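Local coordinates for protein LEOA (Escherichia coli, PDB 4AUR) that probably binds and hydrolyses GTP as a bacterial dynamin, and is probably linked to the heat-labile (LT) toxin of enterotoxigenic strains, at residues K41-S44 / A45-I49; E242-E245 / S246-I250; R380-E383 / Q384-V388. One frame throughout, in Å; residues are numbered along the deposited sequence.

Interaction 1 of 3, residues K41-S44 / A45-I49; sequences KVTS and AINAI
Lys41 O accepts from Ala45 N at 3.1 Å, the first of four successive backbone bonds that join residues 41-44 to residues 45-49. They illustrate how one repeated bond can carry very different side chains round a helix. At the polar end of this first residue, Lys41 NZ forms a salt bridge with Asp37, one turn earlier.

Val42 begins the buried face. Val42 O accepts from Ile46 N at 3.0 Å, and the two side chains also touch, Val42 CG1 lying 4.2 Å from Ile46 CD1. Ile46 CG1 is anti to the carbonyl carbon (chi1 -77°), which carries this branch back along the helix to the valine.

Thr43 is a polar step. Asn47 N reaches Thr43 O at 3.1 Å, and the two side chains lie side by side, pointing the same way, with Thr43 CG2 3.8 Å from Asn47 OD1. The threonine methyl takes this place because OG1 is held beside the backbone N (chi1 -58°), where it bonds to Leu39 O and to Arg22 NH1 of helix 3-30.

Ser44 repeats the scheme on a more open surface. Ser44 O receives Ala48 N at 2.9 Å in an almost straight bond (173°).

Val42 and Ala45 touch Met275 of helix 275-343, Ile46 rests on Leu18 and Leu19 of helix 3-30, and Ala45, Ala48 and Ile49 face Thr273 of helix 250-273. The whole is a regular amphipathic α-helix, apolar on the side turned to its neighbours, consistent with a place in the helical bundle beside the GTPase domain in dynamin-like proteins.

Interaction 2 of 3, residues E242-E245 / S246-I250; sequences EHYE and SRSRI
His243 and Tyr244 each bring a ring to a residue four positions on, Arg247 and Ser248, in a side-chain contact along the last turns of helix 241-248. The helix closes in an ST turn from Ser248 to Ile250, at the junction with helix 250-273. Tyr244 and Ile250 both touch Ala72 of helix 66-74, and this helix end therefore packs on the helix after the probable P-loop.

The tyrosine ring carries the buried side of the contact. Its CG is anti to the backbone N (chi1 165°), which swings the ring over Ser248: the serine CB sits 4.0 Å from the ring centroid in a CH-pi contact, and OG lies over the same ring's centre. Tyr244 CE2 also meets Ile250 CG2 at 3.9 Å, and Tyr244 OH bonds to Ser227 O.

On the more exposed side, His243 CE1 stands over one face of the Arg247 guanidinium, offset toward its rim, 3.3 Å from Arg247 NE; the planes are 44° apart.

Arg249 leaves helical geometry with positive phi. Its NH1 bonds to Arg247 O and Leu185 O, and its guanidinium makes a cation-pi contact with Phe191.

Ser248 is gripped twice at Tyr244 O: its N donates at 2.7 Å, and its OG donates at 2.8 Å from above the carbonyl plane. The same Ser248 OG accepts from Ile250 N at 3.1 Å.

Interaction 3 of 3, residues R380-E383 / Q384-V388; sequences RFFE and QSTAV
Gln384 lies back along the helix on Arg380, and with Glu383 and Ser385 it makes up most of this one-turn contact. The three neighbours show how adjacent positions on one helix serve different surroundings. Gln384 N donates to Arg380 O at 3.0 Å in a nearly straight bond (174°). The glutamine's CG is anti to its carbonyl carbon (chi1 -70°), which brings it back over that oxygen, with Gln384 CG 3.3 Å from Arg380 O. Beyond CG the chain is extended and lies on the exposed surface.

Glu383 takes part mainly through its backbone. Glu383 O receives Ala387 N at 2.8 Å, with the alanine methyl close by, while the glutamate side chain is extended beyond CG.

Ser385 turns inward. Ser385 N bonds to Phe381 O at 2.7 Å, and Ser385 CB touches Phe381 CE1 at 3.7 Å. The hydroxyl sits above one face of that ring, offset toward its rim, and bonds to Phe528 O. A buried polar atom is thus satisfied by a separate part of the chain, whose Phe528 ring also meets that of Phe381.

One residue further on, Thr386 doubles its hold on the turn before. Thr386 OG1 and Thr386 N each donate to Phe382 O at 2.8 Å, from opposite faces of the carbonyl plane. Thr386 OG1 also passes Phe382 CE1 at 3.7 Å, the two side chains crossing at a slant.

Within the long helix 368-408, this turn meets several partners. Phe381 packs on Leu324, Ala325 and Leu328 of helix 275-343, joined by Phe528 at the end of helix 521-528, while Phe382 meets the loop residues Val451 and Lys453, and Thr386 and Ala387 meet Tyr450.

The three contacts come in series along the chain, interaction 1 first and interaction 3 last, and none touches another. The centres of interactions 1 and 2 are about 41 Å apart, on the same side of the chain's centre; interaction 3 lies on the opposite side, its centre about 75 Å from that of interaction 1 and 97 Å from that of interaction 2. Residues 242-250 pack on helix 66-74, after the probable P-loop, and lead into helix 250-273, which also borders residues 41-49. Helix 275-343 then touches both interactions 1 and 3. The three probably mark the GTPase end, its adjoining bundle and the extended helical arm of an elongated dynamin-like molecule.

Interaction 1 of 3, residues K41-S44 / A45-I49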
ATOM      1  N   LYS A  41      22.561 -20.122   1.633  1.00 30.09           N
ATOM      2  CA  LYS A  41      23.439 -19.346   2.515  1.00 29.21           C
ATOM      3  C   LYS A  41      22.824 -19.308   3.894  1.00 27.73           C
ATOM      4  O   LYS A  41      23.499 -19.573   4.881  1.00 26.36           O
ATOM      5  CB  LYS A  41      23.636 -17.931   2.020  1.00 30.22           C
ATOM      6  CG  LYS A  41      24.335 -17.810   0.677  1.00 31.77           C
ATOM      7  CD  LYS A  41      25.837 -17.703   0.814  1.00 34.61           C
ATOM      8  CE  LYS A  41      26.512 -17.649  -0.546  1.00 36.71           C
ATOM      9  NZ  LYS A  41      26.799 -19.015  -1.074  1.00 36.43           N
ATOM     10  N   VAL A  42      21.526 -19.017   3.953  1.00 26.07           N
ATOM     11  CA  VAL A  42      20.809 -18.945   5.240  1.00 24.33           C
ATOM     12  C   VAL A  42      20.813 -20.261   6.023  1.00 23.32           C
ATOM     13  O   VAL A  42      21.084 -20.268   7.218  1.00 21.58           O
ATOM     14  CB  VAL A  42      19.373 -18.430   5.041  1.00 23.48           C
ATOM     15  CG1 VAL A  42      18.500 -18.702   6.258  1.00 22.86           C
ATOM     16  CG2 VAL A  42      19.403 -16.943   4.729  1.00 23.26           C
ATOM     17  N   THR A  43      20.496 -21.368   5.360  1.00 23.94           N
ATOM     18  CA  THR A  43      20.631 -22.695   5.976  1.00 24.51           C
ATOM     19  C   THR A  43      22.022 -22.932   6.602  1.00 25.13           C
ATOM     20  O   THR A  43      22.116 -23.316   7.760  1.00 25.18           O
ATOM     21  CB  THR A  43      20.376 -23.805   4.948  1.00 25.14           C
ATOM     22  OG1 THR A  43      19.074 -23.649   4.395  1.00 24.30           O
ATOM     23  CG2 THR A  43      20.467 -25.176   5.585  1.00 25.78           C
ATOM     24  N   SER A  44      23.089 -22.678   5.843  1.00 25.98           N
ATOM     25  CA  SER A  44      24.460 -22.744   6.375  1.00 26.23           C
ATOM     26  C   SER A  44      24.650 -21.931   7.658  1.00 26.37           C
ATOM     27  O   SER A  44      25.240 -22.415   8.632  1.00 30.69           O
ATOM     28  CB  SER A  44      25.488 -22.267   5.337  1.00 26.57           C
ATOM     29  OG  SER A  44      25.562 -23.125   4.201  1.00 26.41           O
ATOM     30  N   ALA A  45      24.165 -20.700   7.676  1.00 25.21           N
ATOM     31  CA  ALA A  45      24.331 -19.868   8.862  1.00 24.56           C
ATOM     32  C   ALA A  45      23.570 -20.447  10.040  1.00 24.56           C
ATOM     33  O   ALA A  45      23.994 -20.297  11.180  1.00 23.27           O
ATOM     34  CB  ALA A  45      23.903 -18.435   8.596  1.00 24.34           C
ATOM     35  N   ILE A  46      22.452 -21.115   9.780  1.00 24.76           N
ATOM     36  CA  ILE A  46      21.737 -21.780  10.869  1.00 26.31           C
ATOM     37  C   ILE A  46      22.573 -22.894  11.480  1.00 28.31           C
ATOM     38  O   ILE A  46      22.619 -23.047  12.700  1.00 28.05           O
ATOM     39  CB  ILE A  46      20.399 -22.343  10.413  1.00 26.47           C
ATOM     40  CG1 ILE A  46      19.387 -21.190  10.307  1.00 27.48           C
ATOM     41  CG2 ILE A  46      19.899 -23.361  11.408  1.00 26.18           C
ATOM     42  CD1 ILE A  46      18.200 -21.497   9.430  1.00 27.05           C
ATOM     43  N   ASN A  47      23.265 -23.638  10.621  1.00 29.87           N
ATOM     44  CA  ASN A  47      24.078 -24.741  11.058  1.00 30.39           C
ATOM     45  C   ASN A  47      25.262 -24.254  11.824  1.00 32.01           C
ATOM     46  O   ASN A  47      25.553 -24.768  12.898  1.00 37.04           O
ATOM     47  CB  ASN A  47      24.488 -25.608   9.873  1.00 30.44           C
ATOM     48  CG  ASN A  47      23.291 -26.291   9.242  1.00 30.46           C
ATOM     49  OD1 ASN A  47      23.153 -26.385   8.014  1.00 30.83           O
ATOM     50  ND2 ASN A  47      22.391 -26.736  10.093  1.00 29.00           N
ATOM     51  N   ALA A  48      25.945 -23.253  11.297  1.00 32.66           N
ATOM     52  CA  ALA A  48      27.067 -22.672  12.019  1.00 31.81           C
ATOM     53  C   ALA A  48      26.638 -22.215  13.384  1.00 30.99           C
ATOM     54  O   ALA A  48      27.376 -22.377  14.337  1.00 35.67           O
ATOM     55  CB  ALA A  48      27.651 -21.507  11.251  1.00 31.66           C
ATOM     56  N   ILE A  49      25.438 -21.659  13.484  1.00 33.08           N
ATOM     57  CA  ILE A  49      24.984 -21.049  14.735  1.00 33.35           C
ATOM     58  C   ILE A  49      24.693 -22.065  15.816  1.00 34.28           C
ATOM     59  O   ILE A  49      24.918 -21.789  16.981  1.00 36.11           O
ATOM     60  CB  ILE A  49      23.742 -20.178  14.512  1.00 32.63           C
ATOM     61  CG1 ILE A  49      24.176 -18.779  14.086  1.00 34.02           C
ATOM     62  CG2 ILE A  49      22.915 -20.057  15.784  1.00 34.03           C
ATOM     63  CD1 ILE A  49      23.030 -17.871  13.678  1.00 33.15           C
TER

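Interaction 2 of 3, residues E242-E245 / S246-I250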
ATOM      1  N   GLU A 242      21.650 -17.557  50.366  1.00 68.25           N
ATOM      2  CA  GLU A 242      20.643 -16.496  50.377  1.00 67.49           C
ATOM      3  C   GLU A 242      21.059 -15.340  51.270  1.00 65.88           C
ATOM      4  O   GLU A 242      20.499 -14.249  51.194  1.00 62.68           O
ATOM      5  CB  GLU A 242      19.286 -17.060  50.815  1.00 69.81           C
ATOM      6  CG  GLU A 242      18.078 -16.264  50.331  1.00 66.34           C
ATOM      7  CD  GLU A 242      17.879 -16.320  48.829  1.00 67.36           C
ATOM      8  OE1 GLU A 242      17.930 -17.427  48.235  1.00 64.29           O
ATOM      9  OE2 GLU A 242      17.670 -15.238  48.238  1.00 73.67           O
ATOM     10  N   HIS A 243      22.049 -15.574  52.119  1.00 72.22           N
ATOM     11  CA  HIS A 243      22.626 -14.489  52.896  1.00 75.58           C
ATOM     12  C   HIS A 243      23.620 -13.732  52.022  1.00 73.35           C
ATOM     13  O   HIS A 243      23.659 -12.504  52.013  1.00 74.37           O
ATOM     14  CB  HIS A 243      23.304 -15.014  54.158  1.00 77.35           C
ATOM     15  CG  HIS A 243      23.492 -13.964  55.205  1.00 84.88           C
ATOM     16  ND1 HIS A 243      24.726 -13.646  55.728  1.00 88.83           N
ATOM     17  CD2 HIS A 243      22.603 -13.133  55.802  1.00 88.02           C
ATOM     18  CE1 HIS A 243      24.590 -12.678  56.616  1.00 89.79           C
ATOM     19  NE2 HIS A 243      23.311 -12.346  56.678  1.00 92.86           N
ATOM     20  N   TYR A 244      24.412 -14.493  51.281  1.00 68.43           N
ATOM     21  CA  TYR A 244      25.413 -13.958  50.372  1.00 63.49           C
ATOM     22  C   TYR A 244      24.861 -13.033  49.284  1.00 60.26           C
ATOM     23  O   TYR A 244      25.446 -11.987  49.005  1.00 51.95           O
ATOM     24  CB  TYR A 244      26.126 -15.134  49.733  1.00 61.69           C
ATOM     25  CG  TYR A 244      26.935 -14.806  48.521  1.00 59.70           C
ATOM     26  CD1 TYR A 244      28.217 -14.313  48.637  1.00 60.70           C
ATOM     27  CD2 TYR A 244      26.431 -15.029  47.253  1.00 63.09           C
ATOM     28  CE1 TYR A 244      28.979 -14.035  47.524  1.00 64.36           C
ATOM     29  CE2 TYR A 244      27.183 -14.747  46.129  1.00 64.45           C
ATOM     30  CZ  TYR A 244      28.456 -14.252  46.272  1.00 63.91           C
ATOM     31  OH  TYR A 244      29.210 -13.980  45.161  1.00 65.68           O
ATOM     32  N   GLU A 245      23.747 -13.433  48.677  1.00 62.77           N
ATOM     33  CA  GLU A 245      23.123 -12.668  47.585  1.00 67.24           C
ATOM     34  C   GLU A 245      22.655 -11.278  47.999  1.00 66.39           C
ATOM     35  O   GLU A 245      22.740 -10.328  47.215  1.00 70.51           O
ATOM     36  CB  GLU A 245      21.944 -13.439  46.982  1.00 68.39           C
ATOM     37  CG  GLU A 245      22.381 -14.586  46.090  1.00 73.20           C
ATOM     38  CD  GLU A 245      21.220 -15.393  45.556  1.00 78.86           C
ATOM     39  OE1 GLU A 245      20.067 -14.914  45.632  1.00 84.48           O
ATOM     40  OE2 GLU A 245      21.462 -16.510  45.058  1.00 82.00           O
ATOM     41  N   SER A 246      22.149 -11.171  49.221  1.00 67.34           N
ATOM     42  CA  SER A 246      21.666  -9.901  49.748  1.00 69.64           C
ATOM     43  C   SER A 246      22.837  -8.972  50.035  1.00 65.36           C
ATOM     44  O   SER A 246      22.703  -7.755  49.944  1.00 67.69           O
ATOM     45  CB  SER A 246      20.851 -10.127  51.033  1.00 72.57           C
ATOM     46  OG  SER A 246      19.808 -11.070  50.828  1.00 71.40           O
ATOM     47  N   ARG A 247      23.977  -9.558  50.386  1.00 62.36           N
ATOM     48  CA  ARG A 247      25.167  -8.800  50.746  1.00 60.07           C
ATOM     49  C   ARG A 247      25.999  -8.440  49.532  1.00 55.09           C
ATOM     50  O   ARG A 247      26.312  -7.271  49.314  1.00 56.94           O
ATOM     51  CB  ARG A 247      26.016  -9.585  51.743  1.00 64.94           C
ATOM     52  CG  ARG A 247      25.282  -9.850  53.049  1.00 73.68           C
ATOM     53  CD  ARG A 247      26.163  -9.765  54.288  1.00 78.11           C
ATOM     54  NE  ARG A 247      25.342  -9.713  55.498  1.00 84.35           N
ATOM     55  CZ  ARG A 247      25.821  -9.631  56.739  1.00 88.91           C
ATOM     56  NH1 ARG A 247      27.134  -9.598  56.965  1.00 85.45           N
ATOM     57  NH2 ARG A 247      24.974  -9.588  57.766  1.00 87.58           N
ATOM     58  N   SER A 248      26.348  -9.442  48.734  1.00 48.61           N
ATOM     59  CA  SER A 248      27.211  -9.230  47.588  1.00 43.96           C
ATOM     60  C   SER A 248      26.573  -8.364  46.492  1.00 43.35           C
ATOM     61  O   SER A 248      27.269  -7.735  45.713  1.00 44.76           O
ATOM     62  CB  SER A 248      27.574 -10.570  47.006  1.00 42.01           C
ATOM     63  OG  SER A 248      26.408 -11.149  46.483  1.00 41.40           O
ATOM     64  N   ARG A 249      25.251  -8.330  46.441  1.00 43.77           N
ATOM     65  CA  ARG A 249      24.505  -7.704  45.338  1.00 43.42           C
ATOM     66  C   ARG A 249      24.783  -8.348  43.985  1.00 40.22           C
ATOM     67  O   ARG A 249      24.540  -7.739  42.947  1.00 37.32           O
ATOM     68  CB  ARG A 249      24.723  -6.188  45.277  1.00 44.05           C
ATOM     69  CG  ARG A 249      23.755  -5.390  46.133  1.00 44.89           C
ATOM     70  CD  ARG A 249      24.128  -5.529  47.594  1.00 48.96           C
ATOM     71  NE  ARG A 249      23.428  -4.576  48.457  1.00 52.23           N
ATOM     72  CZ  ARG A 249      23.643  -4.448  49.765  1.00 53.59           C
ATOM     73  NH1 ARG A 249      24.543  -5.211  50.383  1.00 52.10           N
ATOM     74  NH2 ARG A 249      22.955  -3.548  50.457  1.00 57.18           N
ATOM     75  N   ILE A 250      25.240  -9.598  44.010  1.00 39.65           N
ATOM     76  CA  ILE A 250      25.527 -10.351  42.797  1.00 39.98           C
ATOM     77  C   ILE A 250      24.306 -10.507  41.897  1.00 40.15           C
ATOM     78  O   ILE A 250      24.448 -10.664  40.711  1.00 44.32           O
ATOM     79  CB  ILE A 250      26.090 -11.747  43.127  1.00 40.64           C
ATOM     80  CG1 ILE A 250      26.791 -12.361  41.921  1.00 40.92           C
ATOM     81  CG2 ILE A 250      24.995 -12.679  43.606  1.00 42.72           C
ATOM     82  CD1 ILE A 250      28.131 -11.720  41.652  1.00 42.23           C
TER

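Interaction 3 of 3, residues R380-E383 / Q384-V388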
ATOM      1  N   ARG A 380     -36.006  19.070 -29.781  1.00 34.06           N
ATOM      2  CA  ARG A 380     -35.893  19.204 -28.318  1.00 37.52           C
ATOM      3  C   ARG A 380     -35.482  17.887 -27.641  1.00 34.75           C
ATOM      4  O   ARG A 380     -34.714  17.887 -26.682  1.00 32.40           O
ATOM      5  CB  ARG A 380     -37.189  19.736 -27.722  1.00 43.40           C
ATOM      6  CG  ARG A 380     -37.124  20.165 -26.263  1.00 51.89           C
ATOM      7  CD  ARG A 380     -38.301  21.100 -25.960  1.00 65.73           C
ATOM      8  NE  ARG A 380     -38.799  21.029 -24.578  1.00 75.20           N
ATOM      9  CZ  ARG A 380     -39.938  21.586 -24.147  1.00 81.78           C
ATOM     10  NH1 ARG A 380     -40.730  22.268 -24.976  1.00 83.60           N
ATOM     11  NH2 ARG A 380     -40.297  21.455 -22.874  1.00 82.50           N
ATOM     12  N   PHE A 381     -35.985  16.771 -28.153  1.00 33.41           N
ATOM     13  CA  PHE A 381     -35.657  15.449 -27.618  1.00 31.93           C
ATOM     14  C   PHE A 381     -34.222  15.090 -27.982  1.00 32.33           C
ATOM     15  O   PHE A 381     -33.424  14.720 -27.128  1.00 32.11           O
ATOM     16  CB  PHE A 381     -36.632  14.388 -28.151  1.00 29.64           C
ATOM     17  CG  PHE A 381     -36.206  12.968 -27.883  1.00 28.01           C
ATOM     18  CD1 PHE A 381     -35.688  12.593 -26.663  1.00 27.73           C
ATOM     19  CD2 PHE A 381     -36.330  12.002 -28.860  1.00 27.26           C
ATOM     20  CE1 PHE A 381     -35.298  11.291 -26.439  1.00 26.34           C
ATOM     21  CE2 PHE A 381     -35.946  10.697 -28.634  1.00 25.83           C
ATOM     22  CZ  PHE A 381     -35.434  10.341 -27.422  1.00 25.20           C
ATOM     23  N   PHE A 382     -33.893  15.239 -29.253  1.00 34.08           N
ATOM     24  CA  PHE A 382     -32.539  15.028 -29.720  1.00 36.07           C
ATOM     25  C   PHE A 382     -31.504  15.819 -28.875  1.00 36.28           C
ATOM     26  O   PHE A 382     -30.386  15.358 -28.634  1.00 39.46           O
ATOM     27  CB  PHE A 382     -32.463  15.333 -31.227  1.00 37.00           C
ATOM     28  CG  PHE A 382     -31.195  14.875 -31.890  1.00 40.88           C
ATOM     29  CD1 PHE A 382     -30.540  13.710 -31.490  1.00 42.56           C
ATOM     30  CD2 PHE A 382     -30.664  15.591 -32.935  1.00 45.00           C
ATOM     31  CE1 PHE A 382     -29.367  13.290 -32.111  1.00 43.68           C
ATOM     32  CE2 PHE A 382     -29.488  15.178 -33.561  1.00 48.42           C
ATOM     33  CZ  PHE A 382     -28.840  14.023 -33.148  1.00 46.11           C
ATOM     34  N   GLU A 383     -31.884  16.969 -28.358  1.00 34.83           N
ATOM     35  CA  GLU A 383     -30.965  17.752 -27.555  1.00 35.42           C
ATOM     36  C   GLU A 383     -30.919  17.251 -26.113  1.00 34.05           C
ATOM     37  O   GLU A 383     -29.852  16.993 -25.574  1.00 34.32           O
ATOM     38  CB  GLU A 383     -31.359  19.227 -27.615  1.00 38.57           C
ATOM     39  CG  GLU A 383     -31.274  19.804 -29.033  1.00 40.32           C
ATOM     40  CD  GLU A 383     -32.046  21.109 -29.206  1.00 41.91           C
ATOM     41  OE1 GLU A 383     -32.430  21.711 -28.166  1.00 38.29           O
ATOM     42  OE2 GLU A 383     -32.258  21.522 -30.386  1.00 42.35           O
ATOM     43  N   GLN A 384     -32.073  17.110 -25.482  1.00 33.49           N
ATOM     44  CA  GLN A 384     -32.132  16.514 -24.155  1.00 32.80           C
ATOM     45  C   GLN A 384     -31.378  15.176 -24.164  1.00 31.51           C
ATOM     46  O   GLN A 384     -30.538  14.931 -23.311  1.00 31.61           O
ATOM     47  CB  GLN A 384     -33.586  16.302 -23.708  1.00 33.86           C
ATOM     48  CG  GLN A 384     -34.367  17.576 -23.396  1.00 35.72           C
ATOM     49  CD  GLN A 384     -35.799  17.325 -22.858  1.00 39.18           C
ATOM     50  OE1 GLN A 384     -36.602  16.549 -23.410  1.00 36.18           O
ATOM     51  NE2 GLN A 384     -36.119  18.005 -21.769  1.00 40.21           N
ATOM     52  N   SER A 385     -31.654  14.335 -25.154  1.00 29.36           N
ATOM     53  CA  SER A 385     -31.001  13.034 -25.250  1.00 28.96           C
ATOM     54  C   SER A 385     -29.510  13.113 -25.608  1.00 28.40           C
ATOM     55  O   SER A 385     -28.717  12.319 -25.130  1.00 29.18           O
ATOM     56  CB  SER A 385     -31.736  12.103 -26.228  1.00 28.10           C
ATOM     57  OG  SER A 385     -31.281  12.299 -27.553  1.00 29.19           O
ATOM     58  N   THR A 386     -29.119  14.047 -26.453  1.00 29.68           N
ATOM     59  CA  THR A 386     -27.680  14.308 -26.654  1.00 30.29           C
ATOM     60  C   THR A 386     -27.019  14.796 -25.342  1.00 28.48           C
ATOM     61  O   THR A 386     -25.879  14.491 -25.081  1.00 27.74           O
ATOM     62  CB  THR A 386     -27.429  15.311 -27.823  1.00 30.35           C
ATOM     63  OG1 THR A 386     -27.708  14.671 -29.078  1.00 28.97           O
ATOM     64  CG2 THR A 386     -25.979  15.810 -27.843  1.00 29.72           C
ATOM     65  N   ALA A 387     -27.738  15.529 -24.507  1.00 28.36           N
ATOM     66  CA  ALA A 387     -27.162  15.989 -23.253  1.00 28.22           C
ATOM     67  C   ALA A 387     -26.979  14.853 -22.264  1.00 28.72           C
ATOM     68  O   ALA A 387     -26.097  14.932 -21.421  1.00 31.06           O
ATOM     69  CB  ALA A 387     -28.018  17.085 -22.637  1.00 28.01           C
ATOM     70  N   VAL A 388     -27.817  13.821 -22.346  1.00 28.33           N
ATOM     71  CA  VAL A 388     -27.687  12.640 -21.492  1.00 29.48           C
ATOM     72  C   VAL A 388     -26.379  11.931 -21.805  1.00 30.55           C
ATOM     73  O   VAL A 388     -25.610  11.572 -20.914  1.00 30.24           O
ATOM     74  CB  VAL A 388     -28.870  11.659 -21.691  1.00 30.74           C
ATOM     75  CG1 VAL A 388     -28.555  10.245 -21.185  1.00 30.19           C
ATOM     76  CG2 VAL A 388     -30.117  12.203 -20.997  1.00 31.49           C
TER